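Long-range contacts in restriction endonuclease R.BpuJI (Bacillus pumilus, PDB 2VLA), which recognises a specific DNA sequence through the N-terminal domain present here and, as a restriction endonuclease, probably cleaves DNA with another part of the full-length protein: residues Q134-Q143 with I243-E252; A73-Y81 with F270-N279. All blocks are in the same frame, centred on the assembly; numbering follows the deposited sequence. Where two conformers were deposited one is given.

Contact 1 (Q134-Q143 with I243-E252)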
loop_
_atom_site.group_PDB
_atom_site.type_symbol
_atom_site.label_atom_id
_atom_site.label_comp_id
_atom_site.label_asym_id
_atom_site.label_seq_id
_atom_site.Cartn_x
_atom_site.Cartn_y
_atom_site.Cartn_z
ATOM N N GLN A 134 -2.631 -7.216 -11.695
ATOM C CA GLN A 134 -1.150 -7.201 -11.641
ATOM C C GLN A 134 -0.644 -5.810 -11.920
ATOM O O GLN A 134 -0.677 -5.337 -13.041
ATOM C CB GLN A 134 -0.485 -8.215 -12.603
ATOM C CG GLN A 134 -1.227 -8.554 -13.786
ATOM C CD GLN A 134 -0.482 -9.599 -14.643
ATOM O OE1 GLN A 134 0.645 -10.030 -14.310
ATOM N NE2 GLN A 134 -1.094 -9.991 -15.756
ATOM N N ILE A 135 -0.215 -5.126 -10.863
ATOM C CA ILE A 135 0.194 -3.755 -10.985
ATOM C C ILE A 135 1.099 -3.331 -9.833
ATOM O O ILE A 135 0.931 -3.783 -8.695
ATOM C CB ILE A 135 -1.048 -2.819 -11.037
ATOM C CG1 ILE A 135 -0.664 -1.439 -11.579
ATOM C CG2 ILE A 135 -1.717 -2.722 -9.648
ATOM C CD1 ILE A 135 -0.395 -1.421 -13.080
ATOM N N ARG A 136 2.056 -2.467 -10.140
ATOM C CA ARG A 136 2.786 -1.718 -9.129
ATOM C C ARG A 136 2.143 -0.351 -9.052
ATOM O O ARG A 136 2.407 0.523 -9.863
ATOM C CB ARG A 136 4.262 -1.555 -9.547
ATOM C CG ARG A 136 4.989 -2.864 -9.870
ATOM C CD ARG A 136 6.444 -2.592 -10.110
ATOM N NE ARG A 136 7.137 -3.767 -10.599
ATOM C CZ ARG A 136 8.417 -4.007 -10.391
ATOM N NH1 ARG A 136 9.147 -3.161 -9.674
ATOM N NH2 ARG A 136 8.974 -5.082 -10.921
ATOM N N GLN A 137 1.245 -0.159 -8.072
ATOM C CA GLN A 137 0.323 0.965 -8.168
ATOM C C GLN A 137 0.980 2.315 -7.899
ATOM O O GLN A 137 0.566 3.316 -8.466
ATOM C CB GLN A 137 -0.906 0.775 -7.247
ATOM C CG GLN A 137 -0.677 0.948 -5.738
ATOM C CD GLN A 137 -0.315 -0.341 -5.025
ATOM O OE1 GLN A 137 0.411 -1.195 -5.557
ATOM N NE2 GLN A 137 -0.777 -0.473 -3.786
ATOM N N PHE A 138 2.053 2.343 -7.130
ATOM C CA PHE A 138 2.671 3.640 -6.827
ATOM C C PHE A 138 3.523 4.197 -7.984
ATOM O O PHE A 138 3.346 5.334 -8.390
ATOM C CB PHE A 138 3.411 3.599 -5.490
ATOM C CG PHE A 138 2.480 3.498 -4.316
ATOM C CD1 PHE A 138 1.641 4.542 -4.029
ATOM C CD2 PHE A 138 2.366 2.360 -3.600
ATOM C CE1 PHE A 138 0.719 4.473 -2.920
ATOM C CE2 PHE A 138 1.460 2.256 -2.522
ATOM C CZ PHE A 138 0.637 3.344 -2.195
ATOM N N PRO A 139 4.375 3.350 -8.609
ATOM C CA PRO A 139 4.925 3.790 -9.871
ATOM C C PRO A 139 3.844 4.274 -10.858
ATOM O O PRO A 139 4.012 5.297 -11.512
ATOM C CB PRO A 139 5.650 2.536 -10.377
ATOM C CG PRO A 139 6.097 1.867 -9.121
ATOM C CD PRO A 139 4.948 2.070 -8.165
ATOM N N TYR A 140 2.751 3.540 -10.949
ATOM C CA TYR A 140 1.727 3.870 -11.888
ATOM C C TYR A 140 1.081 5.244 -11.580
ATOM O O TYR A 140 0.902 6.082 -12.450
ATOM C CB TYR A 140 0.664 2.764 -11.957
ATOM C CG TYR A 140 -0.222 2.875 -13.167
ATOM C CD1 TYR A 140 -1.337 3.672 -13.143
ATOM C CD2 TYR A 140 0.097 2.219 -14.380
ATOM C CE1 TYR A 140 -2.122 3.814 -14.217
ATOM C CE2 TYR A 140 -0.699 2.365 -15.464
ATOM C CZ TYR A 140 -1.808 3.164 -15.395
ATOM O OH TYR A 140 -2.655 3.359 -16.455
ATOM N N ILE A 141 0.718 5.462 -10.301
ATOM C CA ILE A 141 0.125 6.751 -9.872
ATOM C C ILE A 141 1.072 7.899 -10.194
ATOM O O ILE A 141 0.670 8.925 -10.746
ATOM C CB ILE A 141 -0.197 6.752 -8.355
ATOM C CG1 ILE A 141 -1.387 5.848 -8.057
ATOM C CG2 ILE A 141 -0.489 8.178 -7.858
ATOM C CD1 ILE A 141 -1.439 5.383 -6.618
ATOM N N LEU A 142 2.345 7.724 -9.860
ATOM C CA LEU A 142 3.309 8.759 -10.110
ATOM C C LEU A 142 3.404 9.072 -11.635
ATOM O O LEU A 142 3.470 10.226 -12.030
ATOM C CB LEU A 142 4.673 8.337 -9.568
ATOM C CG LEU A 142 4.769 8.368 -8.025
ATOM C CD1 LEU A 142 6.130 7.812 -7.641
ATOM C CD2 LEU A 142 4.557 9.812 -7.441
ATOM N N GLN A 143 3.397 8.037 -12.487
ATOM C CA GLN A 143 3.418 8.288 -13.906
ATOM C C GLN A 143 2.145 8.976 -14.417
ATOM O O GLN A 143 2.208 9.845 -15.273
ATOM C CB GLN A 143 3.669 6.995 -14.678
ATOM C CG GLN A 143 3.848 7.191 -16.205
ATOM C CD GLN A 143 5.132 7.898 -16.555
ATOM O OE1 GLN A 143 6.052 7.964 -15.764
ATOM N NE2 GLN A 143 5.244 8.300 -17.810
ATOM N N ILE A 243 10.947 6.100 -9.283
ATOM C CA ILE A 243 9.899 5.195 -8.987
ATOM C C ILE A 243 8.892 5.128 -10.132
ATOM O O ILE A 243 8.397 4.054 -10.461
ATOM C CB ILE A 243 9.201 5.578 -7.642
ATOM C CG1 ILE A 243 10.219 5.508 -6.499
ATOM C CG2 ILE A 243 8.024 4.669 -7.364
ATOM C CD1 ILE A 243 9.702 6.060 -5.165
ATOM N N ALA A 244 8.564 6.282 -10.716
ATOM C CA ALA A 244 7.578 6.329 -11.812
ATOM C C ALA A 244 7.980 5.425 -12.973
ATOM O O ALA A 244 7.134 4.886 -13.647
ATOM C CB ALA A 244 7.408 7.730 -12.312
ATOM N N GLN A 245 9.286 5.269 -13.174
ATOM C CA GLN A 245 9.802 4.528 -14.341
ATOM C C GLN A 245 9.488 3.039 -14.286
ATOM O O GLN A 245 9.611 2.351 -15.283
ATOM C CB GLN A 245 11.311 4.759 -14.499
ATOM C CG GLN A 245 11.624 6.051 -15.235
ATOM C CD GLN A 245 13.033 6.550 -15.006
ATOM O OE1 GLN A 245 13.850 5.885 -14.367
ATOM N NE2 GLN A 245 13.325 7.738 -15.523
ATOM N N PHE A 246 9.037 2.554 -13.137
ATOM C CA PHE A 246 8.601 1.171 -13.002
ATOM C C PHE A 246 7.115 0.956 -13.328
ATOM O O PHE A 246 6.599 -0.144 -13.152
ATOM C CB PHE A 246 8.906 0.647 -11.590
ATOM C CG PHE A 246 10.358 0.582 -11.276
ATOM C CD1 PHE A 246 11.042 1.706 -10.855
ATOM C CD2 PHE A 246 11.066 -0.607 -11.449
ATOM C CE1 PHE A 246 12.378 1.654 -10.564
ATOM C CE2 PHE A 246 12.414 -0.671 -11.180
ATOM C CZ PHE A 246 13.088 0.463 -10.769
ATOM N N TRP A 247 6.434 1.992 -13.817
ATOM C CA TRP A 247 4.992 1.904 -14.014
ATOM C C TRP A 247 4.552 0.776 -14.915
ATOM O O TRP A 247 3.451 0.224 -14.743
ATOM C CB TRP A 247 4.426 3.221 -14.538
ATOM C CG TRP A 247 4.806 3.563 -15.977
ATOM C CD1 TRP A 247 5.814 4.395 -16.382
ATOM C CD2 TRP A 247 4.141 3.132 -17.194
ATOM N NE1 TRP A 247 5.833 4.484 -17.751
ATOM C CE2 TRP A 247 4.804 3.737 -18.262
ATOM C CE3 TRP A 247 3.064 2.299 -17.464
ATOM C CZ2 TRP A 247 4.437 3.517 -19.581
ATOM C CZ3 TRP A 247 2.723 2.059 -18.778
ATOM C CH2 TRP A 247 3.388 2.685 -19.810
ATOM N N GLY A 248 5.381 0.453 -15.910
ATOM C CA GLY A 248 5.029 -0.570 -16.904
ATOM C C GLY A 248 5.520 -1.964 -16.584
ATOM O O GLY A 248 5.291 -2.891 -17.363
ATOM N N ASN A 249 6.160 -2.127 -15.430
ATOM C CA ASN A 249 6.704 -3.417 -15.025
ATOM C C ASN A 249 5.644 -4.330 -14.432
ATOM O O ASN A 249 4.821 -3.895 -13.622
ATOM C CB ASN A 249 7.813 -3.230 -13.999
ATOM C CG ASN A 249 9.115 -2.748 -14.614
ATOM O OD1 ASN A 249 9.117 -1.872 -15.479
ATOM N ND2 ASN A 249 10.248 -3.291 -14.127
ATOM N N LYS A 250 5.726 -5.608 -14.721
ATOM C CA LYS A 250 4.998 -6.588 -13.967
ATOM C C LYS A 250 5.421 -6.470 -12.508
ATOM O O LYS A 250 6.551 -6.099 -12.225
ATOM C CB LYS A 250 5.303 -7.997 -14.515
ATOM C CG LYS A 250 4.450 -8.410 -15.679
ATOM C CD LYS A 250 4.554 -9.916 -15.938
ATOM C CE LYS A 250 3.238 -10.484 -16.452
ATOM N NZ LYS A 250 3.165 -10.458 -17.944
ATOM N N PRO A 251 4.522 -6.845 -11.590
ATOM C CA PRO A 251 4.908 -6.975 -10.198
ATOM C C PRO A 251 6.174 -7.808 -10.018
ATOM O O PRO A 251 6.348 -8.841 -10.675
ATOM C CB PRO A 251 3.720 -7.681 -9.579
ATOM C CG PRO A 251 2.560 -7.227 -10.385
ATOM C CD PRO A 251 3.090 -7.131 -11.793
ATOM N N GLU A 252 7.060 -7.351 -9.155
ATOM C CA GLU A 252 8.288 -8.069 -8.858
ATOM C C GLU A 252 7.996 -9.436 -8.230
ATOM O O GLU A 252 8.686 -10.406 -8.479
ATOM C CB GLU A 252 9.140 -7.232 -7.920
ATOM C CG GLU A 252 10.524 -7.760 -7.680
ATOM C CD GLU A 252 11.329 -7.863 -8.959
ATOM O OE1 GLU A 252 11.255 -6.933 -9.795
ATOM O OE2 GLU A 252 12.019 -8.873 -9.134
HETATM O O HOH W 1 -0.051 -11.597 -17.918
HETATM O O HOH W 2 3.083 -1.852 -12.820
HETATM O O HOH W 3 11.987 -4.200 -10.045
#

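Contact 2 (A73-Y81 with F270-N279). With nucleotides of chain B.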
loop_
_atom_site.group_PDB
_atom_site.type_symbol
_atom_site.label_atom_id
_atom_site.label_comp_id
_atom_site.label_asym_id
_atom_site.label_seq_id
_atom_site.Cartn_x
_atom_site.Cartn_y
_atom_site.Cartn_z
ATOM N N ALA A 73 2.352 -3.315 12.086
ATOM C CA ALA A 73 3.771 -3.607 12.235
ATOM C C ALA A 73 4.182 -4.799 11.337
ATOM O O ALA A 73 5.208 -4.747 10.670
ATOM C CB ALA A 73 4.108 -3.887 13.704
ATOM N N GLY A 74 3.364 -5.840 11.303
ATOM C CA GLY A 74 3.665 -7.032 10.505
ATOM C C GLY A 74 3.380 -6.846 9.006
ATOM O O GLY A 74 4.306 -6.782 8.176
ATOM N N LYS A 75 2.109 -6.759 8.645
ATOM C CA LYS A 75 1.739 -6.786 7.230
ATOM C C LYS A 75 1.975 -5.451 6.514
ATOM O O LYS A 75 2.795 -5.369 5.588
ATOM C CB LYS A 75 0.305 -7.224 7.059
ATOM C CG LYS A 75 0.047 -8.627 7.511
ATOM C CD LYS A 75 0.567 -9.643 6.509
ATOM C CE LYS A 75 0.131 -11.069 6.858
ATOM N NZ LYS A 75 0.376 -12.029 5.745
ATOM N N LEU A 76 1.299 -4.385 6.936
ATOM C CA LEU A 76 1.269 -3.184 6.110
ATOM C C LEU A 76 2.640 -2.497 6.075
ATOM O O LEU A 76 3.060 -1.994 5.029
ATOM C CB LEU A 76 0.192 -2.215 6.581
ATOM C CG LEU A 76 0.002 -0.953 5.743
ATOM C CD1 LEU A 76 -0.440 -1.293 4.324
ATOM C CD2 LEU A 76 -1.040 -0.016 6.455
ATOM N N PHE A 77 3.303 -2.385 7.229
ATOM C CA PHE A 77 4.604 -1.720 7.261
ATOM C C PHE A 77 5.797 -2.673 7.082
ATOM O O PHE A 77 6.910 -2.225 6.921
ATOM C CB PHE A 77 4.802 -0.941 8.544
ATOM C CG PHE A 77 3.914 0.305 8.681
ATOM C CD1 PHE A 77 3.049 0.698 7.668
ATOM C CD2 PHE A 77 3.976 1.082 9.841
ATOM C CE1 PHE A 77 2.254 1.829 7.829
ATOM C CE2 PHE A 77 3.199 2.201 9.987
ATOM C CZ PHE A 77 2.333 2.579 8.989
ATOM N N GLY A 78 5.558 -3.979 7.156
ATOM C CA GLY A 78 6.620 -4.966 6.904
ATOM C C GLY A 78 7.819 -4.824 7.839
ATOM O O GLY A 78 8.966 -4.799 7.381
ATOM N N MET A 79 7.567 -4.815 9.148
ATOM C CA MET A 79 8.594 -4.463 10.106
ATOM C C MET A 79 9.260 -5.667 10.778
ATOM O O MET A 79 10.273 -5.518 11.452
ATOM C CB MET A 79 8.035 -3.500 11.160
ATOM C CG MET A 79 7.579 -2.182 10.561
ATOM S SD MET A 79 7.063 -0.970 11.751
ATOM C CE MET A 79 8.675 -0.398 12.284
ATOM N N PHE A 80 8.670 -6.837 10.625
ATOM C CA PHE A 80 9.273 -8.076 11.118
ATOM C C PHE A 80 8.879 -9.247 10.231
ATOM O O PHE A 80 8.001 -9.129 9.401
ATOM C CB PHE A 80 8.858 -8.343 12.586
ATOM C CG PHE A 80 7.373 -8.570 12.782
ATOM C CD1 PHE A 80 6.812 -9.833 12.633
ATOM C CD2 PHE A 80 6.556 -7.540 13.207
ATOM C CE1 PHE A 80 5.451 -10.047 12.885
ATOM C CE2 PHE A 80 5.188 -7.752 13.427
ATOM C CZ PHE A 80 4.650 -9.002 13.272
ATOM N N TYR A 81 9.560 -10.372 10.413
ATOM C CA TYR A 81 9.253 -11.590 9.669
ATOM C C TYR A 81 9.621 -12.777 10.523
ATOM O O TYR A 81 10.285 -12.628 11.548
ATOM C CB TYR A 81 10.001 -11.629 8.326
ATOM C CG TYR A 81 11.496 -11.825 8.456
ATOM C CD1 TYR A 81 12.338 -10.752 8.685
ATOM C CD2 TYR A 81 12.059 -13.085 8.339
ATOM C CE1 TYR A 81 13.696 -10.925 8.801
ATOM C CE2 TYR A 81 13.411 -13.271 8.462
ATOM C CZ TYR A 81 14.229 -12.191 8.687
ATOM O OH TYR A 81 15.592 -12.378 8.802
ATOM N N PHE A 270 2.559 -16.640 1.600
ATOM C CA PHE A 270 2.630 -15.595 2.597
ATOM C C PHE A 270 4.039 -15.405 3.135
ATOM O O PHE A 270 4.449 -14.285 3.399
ATOM C CB PHE A 270 1.645 -15.857 3.722
ATOM C CG PHE A 270 0.218 -15.713 3.302
ATOM C CD1 PHE A 270 -0.301 -14.471 2.991
ATOM C CD2 PHE A 270 -0.596 -16.820 3.170
ATOM C CE1 PHE A 270 -1.596 -14.338 2.569
ATOM C CE2 PHE A 270 -1.896 -16.686 2.766
ATOM C CZ PHE A 270 -2.400 -15.433 2.479
ATOM N N LYS A 271 4.801 -16.491 3.233
ATOM C CA LYS A 271 6.179 -16.400 3.698
ATOM C C LYS A 271 7.059 -15.692 2.679
ATOM O O LYS A 271 7.847 -14.802 3.032
ATOM C CB LYS A 271 6.746 -17.790 3.991
ATOM C CG LYS A 271 8.085 -17.754 4.686
ATOM N N ASP A 272 6.926 -16.085 1.409
ATOM C CA ASP A 272 7.706 -15.492 0.348
ATOM C C ASP A 272 7.329 -14.023 0.163
ATOM O O ASP A 272 8.195 -13.185 -0.110
ATOM C CB ASP A 272 7.475 -16.234 -0.968
ATOM C CG ASP A 272 7.952 -17.678 -0.931
ATOM O OD1 ASP A 272 8.775 -18.035 -0.062
ATOM O OD2 ASP A 272 7.526 -18.449 -1.809
ATOM N N TRP A 273 6.038 -13.708 0.276
ATOM C CA TRP A 273 5.625 -12.302 0.184
ATOM C C TRP A 273 6.334 -11.465 1.261
ATOM O O TRP A 273 6.857 -10.392 0.986
ATOM C CB TRP A 273 4.108 -12.127 0.314
ATOM C CG TRP A 273 3.779 -10.677 0.615
ATOM C CD1 TRP A 273 3.526 -10.125 1.847
ATOM C CD2 TRP A 273 3.819 -9.592 -0.304
ATOM N NE1 TRP A 273 3.372 -8.763 1.735
ATOM C CE2 TRP A 273 3.555 -8.407 0.425
ATOM C CE3 TRP A 273 4.031 -9.501 -1.688
ATOM C CZ2 TRP A 273 3.502 -7.181 -0.176
ATOM C CZ3 TRP A 273 3.992 -8.293 -2.277
ATOM C CH2 TRP A 273 3.750 -7.127 -1.529
ATOM N N GLN A 274 6.354 -11.967 2.478
ATOM C CA GLN A 274 6.916 -11.183 3.575
ATOM C C GLN A 274 8.427 -10.946 3.368
ATOM O O GLN A 274 8.944 -9.868 3.670
ATOM C CB GLN A 274 6.657 -11.846 4.923
ATOM C CG GLN A 274 6.927 -10.938 6.133
ATOM C CD GLN A 274 5.887 -9.837 6.289
ATOM O OE1 GLN A 274 4.887 -9.816 5.578
ATOM N NE2 GLN A 274 6.105 -8.932 7.258
ATOM N N GLN A 275 9.111 -11.940 2.805
ATOM C CA GLN A 275 10.538 -11.820 2.517
ATOM C C GLN A 275 10.808 -10.793 1.408
ATOM O O GLN A 275 11.782 -10.044 1.468
ATOM C CB GLN A 275 11.113 -13.183 2.113
ATOM C CG GLN A 275 12.549 -13.126 1.594
ATOM C CD GLN A 275 13.546 -12.657 2.645
ATOM O OE1 GLN A 275 13.392 -12.937 3.838
ATOM N NE2 GLN A 275 14.598 -11.968 2.199
ATOM N N TYR A 276 9.977 -10.808 0.372
ATOM C CA TYR A 276 10.069 -9.808 -0.683
ATOM C C TYR A 276 9.815 -8.393 -0.140
ATOM O O TYR A 276 10.573 -7.457 -0.403
ATOM C CB TYR A 276 9.075 -10.123 -1.812
ATOM C CG TYR A 276 8.744 -8.928 -2.633
ATOM C CD1 TYR A 276 9.647 -8.411 -3.538
ATOM C CD2 TYR A 276 7.538 -8.279 -2.474
ATOM C CE1 TYR A 276 9.355 -7.264 -4.246
ATOM C CE2 TYR A 276 7.245 -7.146 -3.158
ATOM C CZ TYR A 276 8.143 -6.619 -4.025
ATOM O OH TYR A 276 7.844 -5.471 -4.708
ATOM N N TYR A 277 8.738 -8.244 0.604
ATOM C CA TYR A 277 8.216 -6.911 0.961
ATOM C C TYR A 277 8.993 -6.252 2.076
ATOM O O TYR A 277 9.171 -5.046 2.071
ATOM C CB TYR A 277 6.755 -7.024 1.354
ATOM C CG TYR A 277 6.105 -5.684 1.711
ATOM C CD1 TYR A 277 5.883 -4.727 0.740
ATOM C CD2 TYR A 277 5.665 -5.419 2.997
ATOM C CE1 TYR A 277 5.293 -3.540 1.031
ATOM C CE2 TYR A 277 5.045 -4.247 3.286
ATOM C CZ TYR A 277 4.868 -3.307 2.303
ATOM O OH TYR A 277 4.237 -2.111 2.607
ATOM N N SER A 278 9.468 -7.053 3.028
ATOM C CA SER A 278 10.027 -6.513 4.263
ATOM C C SER A 278 11.553 -6.364 4.240
ATOM O O SER A 278 12.108 -5.562 4.995
ATOM C CB SER A 278 9.636 -7.393 5.432
ATOM O OG SER A 278 10.423 -8.567 5.481
ATOM N N ASN A 279 12.219 -7.130 3.365
ATOM C CA ASN A 279 13.675 -7.370 3.469
ATOM C C ASN A 279 14.392 -7.004 2.189
ATOM O O ASN A 279 13.776 -6.824 1.170
ATOM C CB ASN A 279 13.962 -8.862 3.770
ATOM C CG ASN A 279 13.630 -9.250 5.207
ATOM O OD1 ASN A 279 13.546 -8.403 6.075
ATOM N ND2 ASN A 279 13.414 -10.549 5.444
ATOM P P DC B 5 -2.838 -10.423 9.667
ATOM O OP1 DC B 5 -1.496 -11.027 9.795
ATOM O OP2 DC B 5 -3.129 -9.170 10.376
ATOM O "O5'" DC B 5 -3.166 -10.329 8.101
ATOM C "C5'" DC B 5 -3.829 -9.220 7.550
ATOM C "C4'" DC B 5 -5.144 -9.619 6.947
ATOM O "O4'" DC B 5 -6.009 -10.166 7.985
ATOM C "C3'" DC B 5 -5.928 -8.488 6.321
ATOM O "O3'" DC B 5 -6.778 -9.004 5.295
ATOM C "C2'" DC B 5 -6.685 -7.973 7.550
ATOM C "C1'" DC B 5 -7.124 -9.304 8.150
ATOM N N1 DC B 5 -7.511 -9.221 9.561
ATOM C C2 DC B 5 -8.820 -9.526 9.958
ATOM O O2 DC B 5 -9.637 -9.928 9.104
ATOM N N3 DC B 5 -9.152 -9.402 11.280
ATOM C C4 DC B 5 -8.255 -8.979 12.156
ATOM N N4 DC B 5 -8.629 -8.875 13.445
ATOM C C5 DC B 5 -6.938 -8.638 11.790
ATOM C C6 DC B 5 -6.604 -8.784 10.489
HETATM O O HOH W 4 3.422 -7.789 4.383
HETATM O O HOH W 5 2.997 -12.148 4.617
#

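Contact 1 (Q134-Q143 with I243-E252)
Arg136, just before helix 137-150, reaches across to the chain that follows helix 237-244 and grips the backbone oxygen of Lys250 side-on. Arg136 NE meets Lys250 O at 2.9 Å from above the carbonyl plane, while NH2 approaches the same oxygen nearly along the C=O axis. Because both donors keep that oxygen in the guanidinium plane, the group's rotation is fixed, and the extended chain from CG to NE carries it there. Arg136 NH2 also forms a salt bridge to Glu252 OE1 at 3.1 Å, met on its anti side but tilted from the planes of both groups, which stand almost perpendicular (88°). Asn249 CB lies over one guanidinium face.

The Trp247 indole presents a face to Gln143, whose CG sits 3.7 Å from the centroid of the five-membered ring in a CH-pi contact; the amide and indole planes are 21° apart. Pro139, compact and suited to a first helical turn, fits its CG against Ile243 CG2 at 3.8 Å and against Phe246 CB. The arrangement is a helix start, that of 137-150, packed against two overlapping type I turns, Ala244 to Trp247 and Phe246 to Asn249, after helix 237-244, with a polyether-binding pocket beside it lined by Trp247 and Lys250.

Contact 2 (A73-Y81 with F270-N279)
Gln274 points its amide from helix 263-278 into the bend between helix 62-76 and strand 80-83, and its NE2 holds both sides of that bend. Gln274 NE2 gives one N-H to Gly74 O (2.9 Å), meeting it from above the carbonyl plane; the other meets Phe80 O almost head-on, at a C=O...N angle of 175°. Both acceptors lie near the amide plane, which fixes how the group is turned. With CG anti to the backbone N (chi1 -167°) and a bend at chi2, the chain lays CG against Tyr81 CB. An alanine at this position would remove the amide and is likely to leave the carbonyls of Gly74 and Phe80 without their shared donor.

Tyr277 comes in edge-on, and Tyr277 OH donates a hydrogen bond to Leu76 O at 2.7 Å. Glycine suits position 78: phi is positive, and a CB would clash with Tyr277 CD2. Asn279 stands its amide 84° to the Tyr81 ring, with Asn279 ND2 over one face, 3.4 Å from Tyr81 CE1, while OD1 accepts a hydrogen bond from Gly91 N. Lys75 lays its CE 3.4 Å from OP1 of DC5 of chain B, and its NZ hydrogen-bonds to Gly118 O.

Helix 263-278 thus packs where the chain bends from helix 62-76 into strand 80-83, an outermost strand of a three-stranded antiparallel sheet; helix 102-112 also touches Tyr277.

From the N terminus, after its first two helices, the chain runs through helix 62-76 and strand 80-83, which wait for their partner until helix 263-278, close to the end of the modelled chain. Contact 2 therefore closes a loop of 188 residues. Contact 1 closes a shorter one, of 99 residues, lying wholly within it: helix 137-150 is met by the segment after helix 237-244. The loops nest without crossing, and a little over half of each is helix. The contact centres lie about 19 Å apart, yet the two meet where Glu252 CG packs on Tyr276 CE1 at 3.7 Å. Since helices 237-244 and 263-278 are consecutive, the C-terminal part of this recognition domain ties back to its middle and to its N-terminal third.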